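Local coordinates for tail spike protein gp49 (Pseudomonas phage LKA1, PDB 4RU4) that forms the tailspike of the phage and cleaves the O-specific polysaccharide of Pseudomonas as a lyase, probably opening the way for the virus to enter its host, at residues Q520-T525 with S586-N591; A556-G561 with D581-S586; I150-D155 with A194-Y199. One frame throughout, in Å; residues are numbered along the deposited sequence.

Contact 1 of 3, residues Q520-T525 with S586-N591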
ATOM      1  N   GLN B 520      -6.098  40.680  23.251  1.00 10.62           N
ATOM      2  CA  GLN B 520      -6.496  42.071  23.357  1.00 13.42           C
ATOM      3  C   GLN B 520      -5.810  42.729  24.553  1.00 14.70           C
ATOM      4  O   GLN B 520      -5.721  42.126  25.628  1.00 16.78           O
ATOM      5  CB  GLN B 520      -8.010  42.208  23.480  1.00 15.22           C
ATOM      6  CG  GLN B 520      -8.448  43.640  23.646  1.00 18.53           C
ATOM      7  CD  GLN B 520      -9.936  43.780  23.575  1.00 17.76           C
ATOM      8  OE1 GLN B 520     -10.513  43.805  22.493  1.00 22.00           O
ATOM      9  NE2 GLN B 520     -10.572  43.842  24.724  1.00 17.85           N
ATOM     10  N   VAL B 521      -5.302  43.949  24.365  1.00 10.78           N
ATOM     11  CA  VAL B 521      -4.811  44.761  25.481  1.00  9.59           C
ATOM     12  C   VAL B 521      -5.435  46.156  25.405  1.00 11.50           C
ATOM     13  O   VAL B 521      -5.686  46.660  24.333  1.00 16.20           O
ATOM     14  CB  VAL B 521      -3.262  44.889  25.524  1.00 12.11           C
ATOM     15  CG1 VAL B 521      -2.601  43.509  25.676  1.00 11.07           C
ATOM     16  CG2 VAL B 521      -2.713  45.627  24.279  1.00  8.43           C
ATOM     17  N   THR B 522      -5.678  46.762  26.556  1.00  9.65           N
ATOM     18  CA  THR B 522      -6.185  48.130  26.604  1.00 11.89           C
ATOM     19  C   THR B 522      -5.130  49.019  27.246  1.00 14.75           C
ATOM     20  O   THR B 522      -4.627  48.727  28.350  1.00 12.99           O
ATOM     21  CB  THR B 522      -7.484  48.200  27.409  1.00 14.32           C
ATOM     22  OG1 THR B 522      -8.436  47.291  26.833  1.00 18.41           O
ATOM     23  CG2 THR B 522      -8.056  49.632  27.412  1.00 12.83           C
ATOM     24  N   THR B 523      -4.765  50.086  26.545  1.00 10.81           N
ATOM     25  CA  THR B 523      -3.804  51.030  27.093  1.00 13.26           C
ATOM     26  C   THR B 523      -4.360  51.767  28.332  1.00 14.42           C
ATOM     27  O   THR B 523      -5.573  51.845  28.544  1.00 11.31           O
ATOM     28  CB  THR B 523      -3.332  52.029  26.021  1.00 12.13           C
ATOM     29  OG1 THR B 523      -4.465  52.678  25.427  1.00  8.62           O
ATOM     30  CG2 THR B 523      -2.542  51.284  24.937  1.00 11.26           C
ATOM     31  N   ALA B 524      -3.460  52.258  29.174  1.00 12.13           N
ATOM     32  CA  ALA B 524      -3.854  53.121  30.289  1.00 12.99           C
ATOM     33  C   ALA B 524      -3.190  54.476  30.107  1.00 13.96           C
ATOM     34  O   ALA B 524      -2.037  54.537  29.682  1.00 15.41           O
ATOM     35  CB  ALA B 524      -3.434  52.502  31.626  1.00 12.35           C
ATOM     36  N   THR B 525      -3.908  55.552  30.428  1.00 15.84           N
ATOM     37  CA  THR B 525      -3.396  56.887  30.191  1.00 18.01           C
ATOM     38  C   THR B 525      -2.280  57.277  31.150  1.00 19.40           C
ATOM     39  O   THR B 525      -1.628  58.305  30.949  1.00 14.85           O
ATOM     40  CB  THR B 525      -4.495  57.976  30.225  1.00 18.91           C
ATOM     41  OG1 THR B 525      -5.071  58.039  31.535  1.00 17.65           O
ATOM     42  CG2 THR B 525      -5.578  57.678  29.190  1.00 20.76           C
ATOM     43  N   SER B 586      -1.994  58.474  25.718  1.00 15.61           N
ATOM     44  CA  SER B 586      -2.917  59.541  26.102  1.00 16.15           C
ATOM     45  C   SER B 586      -4.397  59.124  26.056  1.00 16.90           C
ATOM     46  O   SER B 586      -5.261  59.865  26.538  1.00 13.65           O
ATOM     47  CB  SER B 586      -2.677  60.801  25.255  1.00 15.25           C
ATOM     48  OG  SER B 586      -2.998  60.584  23.884  1.00 15.88           O
ATOM     49  N   SER B 587      -4.678  57.947  25.488  1.00 12.50           N
ATOM     50  CA  SER B 587      -6.030  57.368  25.435  1.00 13.84           C
ATOM     51  C   SER B 587      -6.035  55.921  25.932  1.00 14.70           C
ATOM     52  O   SER B 587      -5.060  55.208  25.742  1.00 13.81           O
ATOM     53  CB  SER B 587      -6.557  57.350  23.998  1.00 21.14           C
ATOM     54  OG  SER B 587      -6.714  58.668  23.522  1.00 26.30           O
ATOM     55  N   ALA B 588      -7.135  55.495  26.550  1.00 11.86           N
ATOM     56  CA  ALA B 588      -7.310  54.094  26.939  1.00 14.01           C
ATOM     57  C   ALA B 588      -8.180  53.385  25.906  1.00 15.13           C
ATOM     58  O   ALA B 588      -9.410  53.538  25.916  1.00 13.51           O
ATOM     59  CB  ALA B 588      -7.957  54.014  28.330  1.00 15.37           C
ATOM     60  N   VAL B 589      -7.549  52.616  25.011  1.00 12.95           N
ATOM     61  CA  VAL B 589      -8.252  51.948  23.905  1.00 10.26           C
ATOM     62  C   VAL B 589      -7.720  50.547  23.658  1.00 10.41           C
ATOM     63  O   VAL B 589      -6.609  50.211  24.064  1.00 10.93           O
ATOM     64  CB  VAL B 589      -8.149  52.734  22.566  1.00 11.33           C
ATOM     65  CG1 VAL B 589      -8.855  54.116  22.681  1.00 14.87           C
ATOM     66  CG2 VAL B 589      -6.714  52.920  22.165  1.00 11.08           C
ATOM     67  N   THR B 590      -8.503  49.735  22.960  1.00 10.04           N
ATOM     68  CA  THR B 590      -8.110  48.360  22.713  1.00 10.12           C
ATOM     69  C   THR B 590      -7.102  48.250  21.572  1.00 12.58           C
ATOM     70  O   THR B 590      -7.062  49.090  20.691  1.00 13.82           O
ATOM     71  CB  THR B 590      -9.322  47.506  22.365  1.00  8.88           C
ATOM     72  OG1 THR B 590      -9.961  48.060  21.207  1.00 13.25           O
ATOM     73  CG2 THR B 590     -10.308  47.523  23.546  1.00  9.68           C
ATOM     74  N   ASN B 591      -6.287  47.206  21.632  1.00 10.86           N
ATOM     75  CA  ASN B 591      -5.327  46.856  20.601  1.00  9.79           C
ATOM     76  C   ASN B 591      -5.287  45.338  20.577  1.00  8.28           C
ATOM     77  O   ASN B 591      -5.462  44.702  21.620  1.00 12.45           O
ATOM     78  CB  ASN B 591      -3.925  47.355  20.960  1.00  9.62           C
ATOM     79  CG  ASN B 591      -3.891  48.836  21.294  1.00 14.02           C
ATOM     80  OD1 ASN B 591      -3.449  49.661  20.486  1.00 13.33           O
ATOM     81  ND2 ASN B 591      -4.356  49.182  22.498  1.00 11.95           N
TER

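Contact 2 of 3, residues A556-G561 with D581-S586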
ATOM      1  N   ALA B 556      -3.049  55.014  19.669  1.00 13.68           N
ATOM      2  CA  ALA B 556      -3.758  54.977  20.935  1.00 15.49           C
ATOM      3  C   ALA B 556      -3.672  56.370  21.579  1.00 16.83           C
ATOM      4  O   ALA B 556      -2.914  56.591  22.536  1.00 15.08           O
ATOM      5  CB  ALA B 556      -3.172  53.899  21.846  1.00 14.04           C
ATOM      6  N   GLY B 557      -4.438  57.313  21.033  1.00 17.29           N
ATOM      7  CA  GLY B 557      -4.309  58.707  21.413  1.00 16.86           C
ATOM      8  C   GLY B 557      -3.090  59.343  20.755  1.00 20.08           C
ATOM      9  O   GLY B 557      -3.177  59.904  19.648  1.00 19.30           O
ATOM     10  N   ASN B 558      -1.943  59.232  21.420  1.00 16.38           N
ATOM     11  CA  ASN B 558      -0.726  59.916  20.984  1.00 15.30           C
ATOM     12  C   ASN B 558       0.400  59.034  20.418  1.00 12.78           C
ATOM     13  O   ASN B 558       1.397  59.564  19.921  1.00 13.61           O
ATOM     14  CB  ASN B 558      -0.153  60.711  22.165  1.00 13.38           C
ATOM     15  CG  ASN B 558       0.292  59.811  23.306  1.00 15.57           C
ATOM     16  OD1 ASN B 558      -0.179  58.677  23.430  1.00 17.00           O
ATOM     17  ND2 ASN B 558       1.185  60.318  24.163  1.00 12.55           N
ATOM     18  N   ARG B 559       0.272  57.711  20.547  1.00  9.24           N
ATOM     19  CA  ARG B 559       1.337  56.761  20.169  1.00  9.15           C
ATOM     20  C   ARG B 559       0.729  55.485  19.596  1.00  9.18           C
ATOM     21  O   ARG B 559      -0.364  55.067  20.008  1.00 11.01           O
ATOM     22  CB  ARG B 559       2.207  56.364  21.377  1.00  9.58           C
ATOM     23  CG  ARG B 559       3.046  57.511  22.007  1.00 13.41           C
ATOM     24  CD  ARG B 559       4.199  57.910  21.082  1.00 12.43           C
ATOM     25  NE  ARG B 559       5.088  58.931  21.648  1.00 13.03           N
ATOM     26  CZ  ARG B 559       4.825  60.239  21.687  1.00 16.06           C
ATOM     27  NH1 ARG B 559       3.686  60.721  21.201  1.00 10.24           N
ATOM     28  NH2 ARG B 559       5.708  61.069  22.225  1.00  9.01           N
ATOM     29  N   VAL B 560       1.448  54.868  18.667  1.00  8.18           N
ATOM     30  CA  VAL B 560       1.087  53.546  18.149  1.00 11.25           C
ATOM     31  C   VAL B 560       1.464  52.459  19.157  1.00 10.88           C
ATOM     32  O   VAL B 560       0.668  51.580  19.473  1.00 10.32           O
ATOM     33  CB  VAL B 560       1.822  53.235  16.844  1.00 10.50           C
ATOM     34  CG1 VAL B 560       1.366  51.868  16.307  1.00  7.72           C
ATOM     35  CG2 VAL B 560       1.541  54.305  15.831  1.00 10.30           C
ATOM     36  N   GLY B 561       2.693  52.539  19.652  1.00 13.56           N
ATOM     37  CA  GLY B 561       3.235  51.524  20.519  1.00 11.42           C
ATOM     38  C   GLY B 561       4.004  50.468  19.748  1.00  8.92           C
ATOM     39  O   GLY B 561       3.654  50.114  18.616  1.00  8.21           O
ATOM     40  N   ASP B 581       9.253  55.959  23.079  1.00 11.42           N
ATOM     41  CA  ASP B 581       9.983  56.958  23.856  1.00 11.53           C
ATOM     42  C   ASP B 581       9.618  57.045  25.344  1.00 12.57           C
ATOM     43  O   ASP B 581      10.153  57.892  26.073  1.00 11.90           O
ATOM     44  CB  ASP B 581       9.933  58.344  23.164  1.00 16.68           C
ATOM     45  CG  ASP B 581       8.566  59.008  23.260  1.00 17.81           C
ATOM     46  OD1 ASP B 581       7.600  58.391  23.759  1.00 17.90           O
ATOM     47  OD2 ASP B 581       8.450  60.152  22.799  1.00 20.72           O
ATOM     48  N   GLY B 582       8.697  56.191  25.787  1.00 11.90           N
ATOM     49  CA  GLY B 582       8.344  56.107  27.202  1.00 12.10           C
ATOM     50  C   GLY B 582       7.362  57.161  27.669  1.00 14.03           C
ATOM     51  O   GLY B 582       7.072  57.296  28.869  1.00 15.28           O
ATOM     52  N   THR B 583       6.854  57.942  26.719  1.00 12.62           N
ATOM     53  CA  THR B 583       5.733  58.832  26.988  1.00 13.81           C
ATOM     54  C   THR B 583       4.479  58.004  27.298  1.00 14.76           C
ATOM     55  O   THR B 583       4.228  56.996  26.642  1.00 14.25           O
ATOM     56  CB  THR B 583       5.469  59.748  25.769  1.00 16.78           C
ATOM     57  OG1 THR B 583       6.640  60.534  25.491  1.00 15.21           O
ATOM     58  CG2 THR B 583       4.294  60.678  26.038  1.00 15.10           C
ATOM     59  N   ASN B 584       3.695  58.405  28.298  1.00 12.48           N
ATOM     60  CA  ASN B 584       2.430  57.719  28.530  1.00 13.73           C
ATOM     61  C   ASN B 584       1.501  57.771  27.329  1.00 14.51           C
ATOM     62  O   ASN B 584       1.430  58.785  26.658  1.00 13.69           O
ATOM     63  CB  ASN B 584       1.699  58.334  29.721  1.00 11.15           C
ATOM     64  CG  ASN B 584       2.392  58.058  31.045  1.00 14.07           C
ATOM     65  OD1 ASN B 584       3.194  57.135  31.163  1.00 13.24           O
ATOM     66  ND2 ASN B 584       2.080  58.866  32.048  1.00 16.92           N
ATOM     67  N   PHE B 585       0.782  56.678  27.070  1.00 14.01           N
ATOM     68  CA  PHE B 585      -0.356  56.712  26.162  1.00 15.60           C
ATOM     69  C   PHE B 585      -1.366  57.772  26.647  1.00 16.83           C
ATOM     70  O   PHE B 585      -1.576  57.953  27.858  1.00 17.81           O
ATOM     71  CB  PHE B 585      -1.042  55.348  26.125  1.00 12.57           C
ATOM     72  CG  PHE B 585      -0.295  54.304  25.348  1.00 12.64           C
ATOM     73  CD1 PHE B 585      -0.330  54.294  23.952  1.00 13.03           C
ATOM     74  CD2 PHE B 585       0.416  53.313  26.011  1.00 13.95           C
ATOM     75  CE1 PHE B 585       0.357  53.311  23.236  1.00 12.20           C
ATOM     76  CE2 PHE B 585       1.103  52.331  25.305  1.00 11.23           C
ATOM     77  CZ  PHE B 585       1.057  52.323  23.923  1.00 10.37           C
ATOM     78  N   SER B 586      -1.994  58.474  25.718  1.00 15.61           N
ATOM     79  CA  SER B 586      -2.917  59.541  26.102  1.00 16.15           C
ATOM     80  C   SER B 586      -4.397  59.124  26.056  1.00 16.90           C
ATOM     81  O   SER B 586      -5.261  59.865  26.538  1.00 13.65           O
ATOM     82  CB  SER B 586      -2.677  60.801  25.255  1.00 15.25           C
ATOM     83  OG  SER B 586      -2.998  60.584  23.884  1.00 15.88           O
TER
HETATM   84  O   HOH W   1       7.529  57.102  20.901  1.00 13.48           O

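Contact 3 of 3, residues I150-D155 with A194-Y199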
ATOM      1  N   ILE B 150      27.840 -14.682  -1.718  1.00  8.48           N
ATOM      2  CA  ILE B 150      29.104 -14.206  -1.175  1.00  9.43           C
ATOM      3  C   ILE B 150      28.973 -14.296   0.338  1.00 11.06           C
ATOM      4  O   ILE B 150      27.990 -13.795   0.895  1.00  7.88           O
ATOM      5  CB  ILE B 150      29.318 -12.744  -1.577  1.00  9.06           C
ATOM      6  CG1 ILE B 150      29.323 -12.625  -3.116  1.00 11.40           C
ATOM      7  CG2 ILE B 150      30.585 -12.162  -0.904  1.00  7.91           C
ATOM      8  CD1 ILE B 150      29.374 -11.181  -3.639  1.00  7.00           C
ATOM      9  N   TYR B 151      29.939 -14.933   1.008  1.00 12.12           N
ATOM     10  CA  TYR B 151      29.846 -15.148   2.456  1.00 10.33           C
ATOM     11  C   TYR B 151      31.125 -14.770   3.173  1.00  9.98           C
ATOM     12  O   TYR B 151      32.211 -15.189   2.776  1.00  7.90           O
ATOM     13  CB  TYR B 151      29.543 -16.619   2.736  1.00 12.90           C
ATOM     14  CG  TYR B 151      29.628 -17.038   4.189  1.00 12.36           C
ATOM     15  CD1 TYR B 151      28.765 -16.490   5.140  1.00  8.65           C
ATOM     16  CD2 TYR B 151      30.532 -18.021   4.598  1.00 10.57           C
ATOM     17  CE1 TYR B 151      28.831 -16.867   6.470  1.00  8.75           C
ATOM     18  CE2 TYR B 151      30.596 -18.427   5.934  1.00 12.47           C
ATOM     19  CZ  TYR B 151      29.744 -17.851   6.857  1.00 13.69           C
ATOM     20  OH  TYR B 151      29.792 -18.230   8.168  1.00 11.68           O
ATOM     21  N   ASN B 152      30.985 -13.994   4.237  1.00 10.53           N
ATOM     22  CA  ASN B 152      32.114 -13.653   5.098  1.00 11.55           C
ATOM     23  C   ASN B 152      32.035 -14.458   6.400  1.00 11.03           C
ATOM     24  O   ASN B 152      31.166 -14.204   7.229  1.00 12.24           O
ATOM     25  CB  ASN B 152      32.098 -12.156   5.391  1.00 11.65           C
ATOM     26  CG  ASN B 152      33.342 -11.701   6.150  1.00 11.95           C
ATOM     27  OD1 ASN B 152      33.986 -12.500   6.822  1.00  9.16           O
ATOM     28  ND2 ASN B 152      33.679 -10.416   6.039  1.00 11.34           N
ATOM     29  N   PRO B 153      32.944 -15.432   6.592  1.00 10.88           N
ATOM     30  CA  PRO B 153      32.860 -16.262   7.797  1.00 12.03           C
ATOM     31  C   PRO B 153      33.243 -15.506   9.064  1.00 11.95           C
ATOM     32  O   PRO B 153      33.092 -16.079  10.142  1.00 11.16           O
ATOM     33  CB  PRO B 153      33.907 -17.374   7.558  1.00 17.56           C
ATOM     34  CG  PRO B 153      34.391 -17.202   6.149  1.00 18.17           C
ATOM     35  CD  PRO B 153      34.090 -15.786   5.739  1.00 12.40           C
ATOM     36  N   THR B 154      33.743 -14.275   8.961  1.00  9.04           N
ATOM     37  CA  THR B 154      34.146 -13.555  10.176  1.00 11.14           C
ATOM     38  C   THR B 154      32.937 -13.210  11.041  1.00 11.87           C
ATOM     39  O   THR B 154      31.960 -12.644  10.542  1.00 13.92           O
ATOM     40  CB  THR B 154      34.900 -12.276   9.832  1.00 15.26           C
ATOM     41  OG1 THR B 154      36.116 -12.627   9.175  1.00 13.07           O
ATOM     42  CG2 THR B 154      35.215 -11.456  11.088  1.00 17.93           C
ATOM     43  N   ASP B 155      32.984 -13.578  12.320  1.00  9.34           N
ATOM     44  CA  ASP B 155      31.893 -13.250  13.233  1.00 12.23           C
ATOM     45  C   ASP B 155      31.539 -11.766  13.211  1.00 12.40           C
ATOM     46  O   ASP B 155      32.419 -10.907  13.212  1.00 10.57           O
ATOM     47  CB  ASP B 155      32.223 -13.629  14.679  1.00 13.45           C
ATOM     48  CG  ASP B 155      32.324 -15.132  14.887  1.00 16.58           C
ATOM     49  OD1 ASP B 155      31.928 -15.903  13.991  1.00 15.59           O
ATOM     50  OD2 ASP B 155      32.811 -15.534  15.963  1.00 20.78           O
ATOM     51  N   ALA B 194      39.803 -11.021   0.133  1.00 14.77           N
ATOM     52  CA  ALA B 194      40.547 -11.949   0.970  1.00 18.32           C
ATOM     53  C   ALA B 194      39.734 -12.466   2.142  1.00 16.75           C
ATOM     54  O   ALA B 194      40.198 -13.338   2.883  1.00 15.77           O
ATOM     55  CB  ALA B 194      41.839 -11.299   1.476  1.00 19.79           C
ATOM     56  N   THR B 195      38.539 -11.928   2.339  1.00 11.95           N
ATOM     57  CA  THR B 195      37.748 -12.316   3.505  1.00 12.08           C
ATOM     58  C   THR B 195      36.454 -13.086   3.204  1.00 15.32           C
ATOM     59  O   THR B 195      35.725 -13.448   4.140  1.00 19.26           O
ATOM     60  CB  THR B 195      37.344 -11.089   4.298  1.00 16.07           C
ATOM     61  OG1 THR B 195      36.471 -10.295   3.483  1.00 17.29           O
ATOM     62  CG2 THR B 195      38.558 -10.274   4.648  1.00 15.04           C
ATOM     63  N   VAL B 196      36.144 -13.324   1.929  1.00 11.09           N
ATOM     64  CA  VAL B 196      34.870 -13.973   1.599  1.00 12.03           C
ATOM     65  C   VAL B 196      35.076 -15.305   0.876  1.00 16.42           C
ATOM     66  O   VAL B 196      36.074 -15.493   0.169  1.00 15.52           O
ATOM     67  CB  VAL B 196      33.922 -13.044   0.775  1.00 11.13           C
ATOM     68  CG1 VAL B 196      33.309 -11.949   1.668  1.00  9.37           C
ATOM     69  CG2 VAL B 196      34.659 -12.389  -0.398  1.00  7.90           C
ATOM     70  N   ALA B 197      34.143 -16.230   1.092  1.00 12.75           N
ATOM     71  CA  ALA B 197      34.074 -17.476   0.348  1.00 11.63           C
ATOM     72  C   ALA B 197      32.779 -17.422  -0.456  1.00 12.75           C
ATOM     73  O   ALA B 197      31.758 -16.944   0.044  1.00 10.76           O
ATOM     74  CB  ALA B 197      34.028 -18.664   1.298  1.00 11.00           C
ATOM     75  N   ILE B 198      32.833 -17.912  -1.691  1.00 11.13           N
ATOM     76  CA  ILE B 198      31.719 -17.803  -2.627  1.00  9.49           C
ATOM     77  C   ILE B 198      31.173 -19.213  -2.890  1.00 12.28           C
ATOM     78  O   ILE B 198      31.939 -20.174  -3.015  1.00 13.82           O
ATOM     79  CB  ILE B 198      32.166 -17.161  -3.985  1.00  9.95           C
ATOM     80  CG1 ILE B 198      33.198 -16.047  -3.762  1.00  8.64           C
ATOM     81  CG2 ILE B 198      30.944 -16.646  -4.807  1.00  7.75           C
ATOM     82  CD1 ILE B 198      32.718 -14.900  -2.778  1.00  7.83           C
ATOM     83  N   TYR B 199      29.850 -19.328  -2.980  1.00 10.43           N
ATOM     84  CA  TYR B 199      29.175 -20.608  -3.107  1.00  9.04           C
ATOM     85  C   TYR B 199      28.037 -20.484  -4.079  1.00 10.16           C
ATOM     86  O   TYR B 199      27.212 -19.570  -3.953  1.00 11.91           O
ATOM     87  CB  TYR B 199      28.544 -20.987  -1.761  1.00  9.37           C
ATOM     88  CG  TYR B 199      29.564 -21.221  -0.674  1.00 11.94           C
ATOM     89  CD1 TYR B 199      30.201 -22.457  -0.557  1.00 11.72           C
ATOM     90  CD2 TYR B 199      29.896 -20.215   0.223  1.00 11.96           C
ATOM     91  CE1 TYR B 199      31.131 -22.688   0.430  1.00 14.92           C
ATOM     92  CE2 TYR B 199      30.837 -20.435   1.225  1.00 17.84           C
ATOM     93  CZ  TYR B 199      31.450 -21.677   1.318  1.00 15.77           C
ATOM     94  OH  TYR B 199      32.373 -21.911   2.306  1.00 16.80           O
TER
HETATM   95  O   HOH W   2      36.930 -13.827   6.601  1.00 13.52           O

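Contact 1 of 3, residues Q520-T525 with S586-N591
V521 and N591 form an antiparallel hydrogen-bonded pair and T522 and T590 the non-hydrogen-bonded pair beside it, where strand 510-522 runs out against the start of strand 590-600. The bond from V521 N to N591 O (2.9 Å) is nearly straight, and V521 O accepts N591 N at 2.8 Å and, weakly, ND2 of the same asparagine; OD1 of N591 turns to K550. Just past T522, T523 N still reaches V589 O (3.1 Å), but the returning bond ends on a side chain. With chi1 at 55°, OG1 of T523 sits between its own backbone N and carbonyl carbon, where it accepts V589 N (3.1 Å) and donates to S587 O (2.6 Å). The other branch, CG2, lies against ND2 of N591. On the face of T522 and T590, the methyl CG2 of T590 touches both the amide end of Q520 (CD at 3.8 Å) and OG1 of T522. Farther out, CG2 of T525 rests on the carbonyl of S586. The hydroxyl of T523, one residue past the last bridge, thus takes over the pairing and reaches back to S587, joining strand ends of the C-terminal Ig-like domain by polar bonds more than by apolar burial.

Contact 2 of 3, residues A556-G561 with D581-S586
The side-chain amide of N558 bonds through both its ends to the backbone of 584-586. Its ND2 donates to N584 O at 2.9 Å, close to the amide plane and nearly straight (159°), while OD1 takes the N-H of S586 at 2.9 Å from well above the carbonyl plane, a more bent bond. A chi1 of 64° swings the amide of N558 across to the other loop, and CB of the same residue meets OG of S586. A methyl, CG2 of T583, touches ND2 from beside this bond and also lies over one face of the R559 guanidinium.

R559 bends at its second torsion to bring its guanidinium to D581. NH2 meets the syn lone pair of OD2 in a salt bridge of 2.9 Å, and NE makes a weak bond to OD1, with the two flat groups turned 49° apart. NH1 turns back to N558 O, so the arginine is held from two sides. The carboxylate is itself held in place: OD1 of D581 accepts T583 N, an Asx turn, and also OG1 of T583, both from one face of its plane. A water links NE of R559, weakly, with D581 N.

These are loops of the C-terminal Ig-like domain, following strands 545-551 and 572-578, and they lie at a subunit boundary of the trimer, where G561 N bonds to D580 of a second subunit and D581 packs on R559 of a third. Alongside these polar contacts, CD1 of F585 packs against CB of A556 at 3.6 Å. The ring presents its edge to R559 O, with G561 CA near CZ.

Contact 3 of 3, residues I150-D155 with A194-Y199
An antiparallel strand pair of the Ig-like domain in the N-terminal half of the chain joins I150-Y151, on strand 147-151, to A197-I198, at the start of strand 197-202. Y151 and A197 are the hydrogen-bonded pair: Y151 N donates to A197 O at 2.9 Å, and A197 N returns to Y151 O at 2.8 Å. I150 and I198 form the neighbouring non-hydrogen-bonded pair. Their side chains lie alongside each other and point the same way, with CD1 of I198 against CG2 of I150 at 3.9 Å. With chi1 of I150 at -59°, its CG1 stands opposite the carbonyl carbon and its CG2 opposite the amide nitrogen; CG2 also meets CG1 of V196 at 3.8 Å, so one branch of I150 touches two apolar residues of the facing chain. On the other face, the rings of Y151 and Y199 come together obliquely, CD2 to CE2 at 4.2 Å. The Y151 hydroxyl reaches R166 in a weak hydrogen bond.

Beyond V196 the two chains diverge, and polar groups take over. N152 folds its side chain into an Asx turn, OD1 accepting T154 N at 2.8 Å, while CB touches CG1 of V196. The opposing carbonyl, T195 O, lies close to CD of P153 and receives a bond from a water that also pairs with OG1 of T154; the water bridges the two segments where they part. OG1 of T195 turns away to D192 O. Past the turn, D155 forms a salt bridge with R166, linking the turn to the chain just ahead of strand 168-177. Strand 147-151, flanked by 168-177 and 197-202, thus belongs to a run of antiparallel neighbours that separate into connecting loops, as in the beta-sandwich of an Ig-like domain.

Overall arrangement
Contacts 1 and 2 belong to the same C-terminal Ig-like domain, share S586 and touch: T523 packs on the ring of F585, and V589 on A556. Contact 3 lies about 80 Å from contact 1, centre to centre, in a different Ig-like domain on the other side of the chain's centre. All three are partly buried. Contacts 1 and 3 both couple antiparallel strand ends, but 1 prolongs its pairing through a threonine hydroxyl, whereas 3 adds an isoleucine-valine cluster and a water bridge. Contact 2 pairs no strands, relying on an asparagine amide and a salt bridge, and it alone has other subunits against it.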